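Local coordinates for protein beta2-microglobulin (PDB 7CPO) that probably serves as the invariant light chain of MHC class I molecules, pairing with the heavy chain that presents peptides to T cells, at residues L39-I44 and A76-K81. Numbering follows the deposited sequence.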
ATOM      1  N   LEU B  39       0.625   6.621  17.946  1.00 33.26           N
ATOM      2  CA  LEU B  39       0.587   8.070  17.801  1.00 37.12           C
ATOM      3  C   LEU B  39       0.738   8.722  19.161  1.00 36.28           C
ATOM      4  O   LEU B  39       0.006   8.388  20.098  1.00 43.10           O
ATOM      5  CB  LEU B  39      -0.729   8.521  17.178  1.00 38.44           C
ATOM      6  CG  LEU B  39      -0.895   8.371  15.678  1.00 35.15           C
ATOM      7  CD1 LEU B  39      -0.199   7.100  15.189  1.00 33.92           C
ATOM      8  CD2 LEU B  39      -2.378   8.380  15.360  1.00 34.40           C
ATOM      9  N   LEU B  40       1.663   9.671  19.265  1.00 36.08           N
ATOM     10  CA  LEU B  40       1.938  10.359  20.519  1.00 34.71           C
ATOM     11  C   LEU B  40       1.658  11.845  20.377  1.00 36.51           C
ATOM     12  O   LEU B  40       2.014  12.463  19.367  1.00 37.40           O
ATOM     13  CB  LEU B  40       3.381  10.158  20.966  1.00 31.80           C
ATOM     14  CG  LEU B  40       3.820   8.709  21.132  1.00 38.59           C
ATOM     15  CD1 LEU B  40       5.330   8.640  21.312  1.00 33.31           C
ATOM     16  CD2 LEU B  40       3.090   8.077  22.306  1.00 42.63           C
ATOM     17  N   LYS B  41       0.997  12.398  21.390  1.00 38.80           N
ATOM     18  CA  LYS B  41       0.849  13.837  21.589  1.00 42.78           C
ATOM     19  C   LYS B  41       1.541  14.162  22.904  1.00 44.76           C
ATOM     20  O   LYS B  41       1.108  13.701  23.966  1.00 44.95           O
ATOM     21  CB  LYS B  41      -0.621  14.249  21.615  1.00 48.32           C
ATOM     22  CG  LYS B  41      -0.874  15.738  21.828  1.00 43.14           C
ATOM     23  CD  LYS B  41      -2.342  15.980  22.220  1.00 44.06           C
ATOM     24  CE  LYS B  41      -2.753  17.446  22.085  1.00 45.22           C
ATOM     25  NZ  LYS B  41      -3.977  17.761  22.876  1.00 54.23           N
ATOM     26  N   ASN B  42       2.640  14.914  22.826  1.00 51.88           N
ATOM     27  CA  ASN B  42       3.449  15.251  23.997  1.00 42.48           C
ATOM     28  C   ASN B  42       3.837  13.990  24.767  1.00 43.82           C
ATOM     29  O   ASN B  42       3.815  13.954  25.998  1.00 50.12           O
ATOM     30  CB  ASN B  42       2.716  16.256  24.897  1.00 42.61           C
ATOM     31  CG  ASN B  42       2.399  17.567  24.182  1.00 44.82           C
ATOM     32  OD1 ASN B  42       3.183  18.036  23.366  1.00 47.70           O
ATOM     33  ND2 ASN B  42       1.243  18.154  24.484  1.00 39.99           N
ATOM     34  N   GLY B  43       4.179  12.930  24.029  1.00 40.96           N
ATOM     35  CA  GLY B  43       4.618  11.686  24.631  1.00 31.80           C
ATOM     36  C   GLY B  43       3.525  10.760  25.132  1.00 44.73           C
ATOM     37  O   GLY B  43       3.828   9.606  25.465  1.00 52.30           O
ATOM     38  N   ILE B  44       2.275  11.203  25.193  1.00 44.47           N
ATOM     39  CA  ILE B  44       1.161  10.388  25.677  1.00 41.85           C
ATOM     40  C   ILE B  44       0.413   9.806  24.474  1.00 47.61           C
ATOM     41  O   ILE B  44       0.061  10.568  23.562  1.00 39.55           O
ATOM     42  CB  ILE B  44       0.201  11.208  26.561  1.00 56.77           C
ATOM     43  CG1 ILE B  44       0.966  11.871  27.716  1.00 61.12           C
ATOM     44  CG2 ILE B  44      -0.950  10.348  27.068  1.00 44.52           C
ATOM     45  CD1 ILE B  44       1.794  10.899  28.567  1.00 51.49           C
ATOM     46  N   ALA B  76       2.013  22.227  21.389  1.00 49.48           N
ATOM     47  CA  ALA B  76       1.752  20.800  21.569  1.00 54.99           C
ATOM     48  C   ALA B  76       2.399  19.981  20.449  1.00 51.19           C
ATOM     49  O   ALA B  76       2.239  20.309  19.274  1.00 54.74           O
ATOM     50  CB  ALA B  76       0.263  20.547  21.622  1.00 58.27           C
ATOM     51  N   GLU B  77       3.115  18.916  20.816  1.00 47.40           N
ATOM     52  CA  GLU B  77       4.006  18.190  19.911  1.00 43.19           C
ATOM     53  C   GLU B  77       3.437  16.827  19.521  1.00 48.58           C
ATOM     54  O   GLU B  77       2.903  16.101  20.365  1.00 50.96           O
ATOM     55  CB  GLU B  77       5.384  17.986  20.552  1.00 48.96           C
ATOM     56  CG  GLU B  77       6.373  19.117  20.287  1.00 69.49           C
ATOM     57  CD  GLU B  77       7.295  19.370  21.462  1.00 74.35           C
ATOM     58  OE1 GLU B  77       7.722  20.534  21.642  1.00 73.50           O
ATOM     59  OE2 GLU B  77       7.587  18.400  22.202  1.00 77.39           O
ATOM     60  N   PHE B  78       3.599  16.462  18.249  1.00 47.03           N
ATOM     61  CA  PHE B  78       3.079  15.215  17.704  1.00 32.80           C
ATOM     62  C   PHE B  78       4.211  14.328  17.207  1.00 37.24           C
ATOM     63  O   PHE B  78       5.146  14.803  16.550  1.00 41.50           O
ATOM     64  CB  PHE B  78       2.111  15.496  16.566  1.00 34.62           C
ATOM     65  CG  PHE B  78       0.940  16.325  16.977  1.00 42.26           C
ATOM     66  CD1 PHE B  78      -0.160  15.739  17.572  1.00 32.00           C
ATOM     67  CD2 PHE B  78       0.949  17.701  16.789  1.00 43.66           C
ATOM     68  CE1 PHE B  78      -1.235  16.495  17.957  1.00 39.69           C
ATOM     69  CE2 PHE B  78      -0.129  18.467  17.164  1.00 36.77           C
ATOM     70  CZ  PHE B  78      -1.225  17.863  17.751  1.00 46.64           C
ATOM     71  N   ALA B  79       4.108  13.035  17.501  1.00 32.08           N
ATOM     72  CA  ALA B  79       5.155  12.099  17.125  1.00 36.33           C
ATOM     73  C   ALA B  79       4.571  10.697  16.986  1.00 40.24           C
ATOM     74  O   ALA B  79       3.391  10.451  17.262  1.00 31.91           O
ATOM     75  CB  ALA B  79       6.311  12.127  18.132  1.00 28.84           C
ATOM     76  N   CYS B  80       5.425   9.776  16.546  1.00 29.00           N
ATOM     77  CA  CYS B  80       5.002   8.425  16.235  1.00 36.21           C
ATOM     78  C   CYS B  80       6.066   7.462  16.738  1.00 33.95           C
ATOM     79  O   CYS B  80       7.249   7.628  16.441  1.00 34.38           O
ATOM     80  CB  CYS B  80       4.773   8.261  14.721  1.00 35.77           C
ATOM     81  SG  CYS B  80       4.564   6.542  14.209  1.00 60.44           S
ATOM     82  N   LYS B  81       5.649   6.466  17.504  1.00 32.73           N
ATOM     83  CA  LYS B  81       6.550   5.463  18.048  1.00 32.97           C
ATOM     84  C   LYS B  81       6.354   4.163  17.279  1.00 39.04           C
ATOM     85  O   LYS B  81       5.266   3.573  17.314  1.00 39.90           O
ATOM     86  CB  LYS B  81       6.286   5.267  19.539  1.00 39.61           C
ATOM     87  CG  LYS B  81       7.205   4.286  20.244  1.00 41.37           C
ATOM     88  CD  LYS B  81       6.710   4.068  21.673  1.00 42.92           C
ATOM     89  CE  LYS B  81       7.193   2.750  22.259  1.00 56.81           C
ATOM     90  NZ  LYS B  81       6.686   2.550  23.656  1.00 45.39           N
TER
HETATM   91  O   HOH W   1       4.895  13.796  21.032  1.00 42.72           O
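The carbonyl oxygen of E77 is gripped from several directions. N42 N donates to E77 O at 2.7 Å, and a water that accepts from G43 N donates to the same oxygen. K41 CA adds a CA-H...O contact. The same two residues, N42 and E77, are bonded a second time, through the asparagine side chain: E77 N gives a nearly straight bond (171°) to N42 OD1 at 2.7 Å, the donor tilted well out of the amide plane. With CG anti to the carbonyl carbon (chi1 -60°), the short asparagine side chain sets OD1 against E77 N and ND2 near the methyl of A76. Backbone and side chain of N42 thus continue the ladder past the last strand pair. Asparagine suits this place doubly, since N42 and G43 are the central residues of a type I' turn, whose positive phi angles both tolerate.

The segments form an antiparallel pair within one sheet of the immunoglobulin C1-set sandwich, joining strand 36-41 to strand 78-83. L40 and A79 are its hydrogen-bonded pair: L40 N reaches A79 O at 2.8 Å, and A79 N returns to L40 O at 2.9 Å. L39 with C80 and K41 with F78 are non-hydrogen-bonded pairs. L39, C80 and F78 face the other sheet, where L39 packs against F23 and V66, while C80 forms the disulfide to C25 that ties the sheets together. The broad ring of F78 suits this interior, meeting F11 edge-to-face. K41, on the same face but partly exposed at the strand end, touches M46. Its CG, anti to the backbone N (chi1 180°), meets the ring obliquely, 4.0 Å from F78 CE1; a long aliphatic stem suits a place beside an aromatic. On the opposite face, A79 is buried against I92, where a methyl suffices, while L40 is partly exposed and its CD1 lies 3.9 Å from K81 CB.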